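Local coordinates for ectonucleoside triphosphate diphosphohydrolase 4 (Homo sapiens, PDB 6WG5), which belongs to the GDA1/CD39 family of nucleoside phosphatases, whose fold places it in the actin-like ATPase clan, at residues Y274-F278 / L366-P372. Sequence-based numbering, arbitrary orientation.
Sequences YVATF and LNGVYQP. With NAG (2-acetamido-2-deoxy-beta-D-glucopyranose), chain B.
Y274 meets the loop 366-372 through its hydroxyl, which donates a hydrogen bond to the backbone O of Y370 (OH to O 2.8 Å), 15° off the carbonyl plane. A tyrosine suits the place because its ring packs against P372 while its hydroxyl reaches a loop carbonyl. The same OH accepts a bond from a water that also donates to OE1 of Q371, 2.8 Å from the water O. The extended Q371 chain reaches on, its NE2 bonding the F457 carbonyl.

P372 lays CD over one face of the Y274 ring, 3.4 Å from the centroid, a CH-pi contact suited to proline, whose ring closure holds the N-polarised CD methylene there. F278 is gripped on two sides: L366 CB sits over one ring face, 4.1 Å from the centroid, while V369 CB approaches the ring edge, 3.7 Å from CE1. With CG anti to its carbonyl carbon (chi1 -55°), L366 also brings CD1 over that ring. Phenylalanine offers leucine a broad apolar face and branched valine a rim, with no polar atom to bury.

Y274, A276 and F278 point toward the loop, which covers one face of strand 270-279, inside a six-stranded sheet of this actin-like fold.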
loop_
_atom_site.group_PDB
_atom_site.type_symbol
_atom_site.label_atom_id
_atom_site.label_comp_id
_atom_site.label_asym_id
_atom_site.label_seq_id
_atom_site.Cartn_x
_atom_site.Cartn_y
_atom_site.Cartn_z
ATOM N N TYR A 274 5.024 6.341 10.075
ATOM C CA TYR A 274 6.078 5.349 9.926
ATOM C C TYR A 274 5.762 4.465 8.730
ATOM O O TYR A 274 4.625 4.013 8.576
ATOM C CB TYR A 274 6.192 4.510 11.199
ATOM C CG TYR A 274 6.987 3.228 11.060
ATOM C CD1 TYR A 274 6.348 2.013 10.857
ATOM C CD2 TYR A 274 8.371 3.231 11.152
ATOM C CE1 TYR A 274 7.063 0.838 10.742
ATOM C CE2 TYR A 274 9.099 2.058 11.035
ATOM C CZ TYR A 274 8.438 0.865 10.834
ATOM O OH TYR A 274 9.154 -0.305 10.717
ATOM N N VAL A 275 6.761 4.234 7.883
ATOM C CA VAL A 275 6.597 3.439 6.671
ATOM C C VAL A 275 7.776 2.484 6.559
ATOM O O VAL A 275 8.933 2.916 6.579
ATOM C CB VAL A 275 6.499 4.323 5.411
ATOM C CG1 VAL A 275 6.347 3.463 4.162
ATOM C CG2 VAL A 275 5.339 5.289 5.530
ATOM N N ALA A 276 7.486 1.190 6.437
ATOM C CA ALA A 276 8.522 0.178 6.290
ATOM C C ALA A 276 8.115 -0.808 5.207
ATOM O O ALA A 276 6.964 -1.253 5.172
ATOM C CB ALA A 276 8.773 -0.558 7.610
ATOM N N THR A 277 9.059 -1.142 4.331
ATOM C CA THR A 277 8.858 -2.115 3.267
ATOM C C THR A 277 9.900 -3.211 3.426
ATOM O O THR A 277 11.077 -2.919 3.657
ATOM C CB THR A 277 8.975 -1.459 1.887
ATOM O OG1 THR A 277 8.178 -0.268 1.853
ATOM C CG2 THR A 277 8.501 -2.407 0.803
ATOM N N PHE A 278 9.470 -4.465 3.303
ATOM C CA PHE A 278 10.326 -5.623 3.560
ATOM C C PHE A 278 10.383 -6.485 2.302
ATOM O O PHE A 278 9.480 -7.289 2.048
ATOM C CB PHE A 278 9.809 -6.409 4.761
ATOM C CG PHE A 278 9.780 -5.611 6.033
ATOM C CD1 PHE A 278 10.911 -5.507 6.827
ATOM C CD2 PHE A 278 8.626 -4.954 6.429
ATOM C CE1 PHE A 278 10.890 -4.766 7.999
ATOM C CE2 PHE A 278 8.598 -4.212 7.599
ATOM C CZ PHE A 278 9.730 -4.118 8.383
ATOM N N LEU A 366 10.571 -7.257 11.579
ATOM C CA LEU A 366 11.192 -8.159 10.623
ATOM C C LEU A 366 12.586 -7.670 10.268
ATOM O O LEU A 366 12.838 -6.465 10.189
ATOM C CB LEU A 366 10.354 -8.259 9.348
ATOM C CG LEU A 366 8.887 -8.661 9.491
ATOM C CD1 LEU A 366 8.228 -8.691 8.126
ATOM C CD2 LEU A 366 8.764 -10.006 10.175
ATOM N N ASN A 367 13.496 -8.615 10.048
ATOM C CA ASN A 367 14.825 -8.311 9.533
ATOM C C ASN A 367 15.584 -7.341 10.430
ATOM O O ASN A 367 16.494 -6.648 9.966
ATOM C CB ASN A 367 14.726 -7.744 8.112
ATOM C CG ASN A 367 15.795 -8.284 7.186
ATOM O OD1 ASN A 367 16.442 -9.293 7.473
ATOM N ND2 ASN A 367 15.980 -7.614 6.054
ATOM N N GLY A 368 15.225 -7.275 11.710
ATOM C CA GLY A 368 15.888 -6.373 12.630
ATOM C C GLY A 368 15.635 -4.904 12.376
ATOM O O GLY A 368 16.422 -4.066 12.820
ATOM N N VAL A 369 14.560 -4.565 11.680
ATOM C CA VAL A 369 14.252 -3.178 11.354
ATOM C C VAL A 369 13.502 -2.551 12.518
ATOM O O VAL A 369 12.659 -3.195 13.152
ATOM C CB VAL A 369 13.437 -3.090 10.049
ATOM C CG1 VAL A 369 12.976 -1.660 9.795
ATOM C CG2 VAL A 369 14.266 -3.592 8.879
ATOM N N TYR A 370 13.805 -1.286 12.798
ATOM C CA TYR A 370 13.165 -0.592 13.905
ATOM C C TYR A 370 11.684 -0.377 13.626
ATOM O O TYR A 370 11.278 -0.119 12.489
ATOM C CB TYR A 370 13.847 0.752 14.155
ATOM C CG TYR A 370 13.043 1.676 15.038
ATOM C CD1 TYR A 370 13.018 1.506 16.416
ATOM C CD2 TYR A 370 12.305 2.719 14.493
ATOM C CE1 TYR A 370 12.280 2.347 17.227
ATOM C CE2 TYR A 370 11.563 3.566 15.295
ATOM C CZ TYR A 370 11.555 3.375 16.661
ATOM O OH TYR A 370 10.819 4.217 17.464
ATOM N N GLN A 371 10.875 -0.482 14.680
ATOM C CA GLN A 371 9.439 -0.256 14.590
ATOM C C GLN A 371 8.985 0.598 15.769
ATOM O O GLN A 371 9.185 0.200 16.922
ATOM C CB GLN A 371 8.683 -1.584 14.573
ATOM C CG GLN A 371 7.173 -1.434 14.493
ATOM C CD GLN A 371 6.454 -2.767 14.419
ATOM O OE1 GLN A 371 6.642 -3.532 13.476
ATOM N NE2 GLN A 371 5.625 -3.050 15.418
ATOM N N PRO A 372 8.381 1.763 15.539
ATOM C CA PRO A 372 7.912 2.566 16.661
ATOM C C PRO A 372 6.806 1.844 17.402
ATOM O O PRO A 372 6.047 1.057 16.806
ATOM C CB PRO A 372 7.397 3.848 15.991
ATOM C CG PRO A 372 7.939 3.840 14.613
ATOM C CD PRO A 372 8.110 2.413 14.248
HETATM C C1 NAG B . 17.393 -13.063 6.170
HETATM C C2 NAG B . 17.618 -12.395 4.810
HETATM C C3 NAG B . 18.716 -13.117 4.028
HETATM C C4 NAG B . 19.969 -13.306 4.874
HETATM C C5 NAG B . 19.612 -13.950 6.206
HETATM C C6 NAG B . 20.784 -14.052 7.153
HETATM C C7 NAG B . 15.809 -11.257 3.591
HETATM C C8 NAG B . 14.552 -11.440 2.795
HETATM N N2 NAG B . 16.386 -12.377 4.036
HETATM O O3 NAG B . 19.030 -12.360 2.864
HETATM O O4 NAG B . 20.871 -14.173 4.194
HETATM O O5 NAG B . 18.623 -13.153 6.867
HETATM O O6 NAG B . 20.352 -14.347 8.474
HETATM O O7 NAG B . 16.276 -10.147 3.823
HETATM O O HOH W 1 8.022 -2.870 11.149
#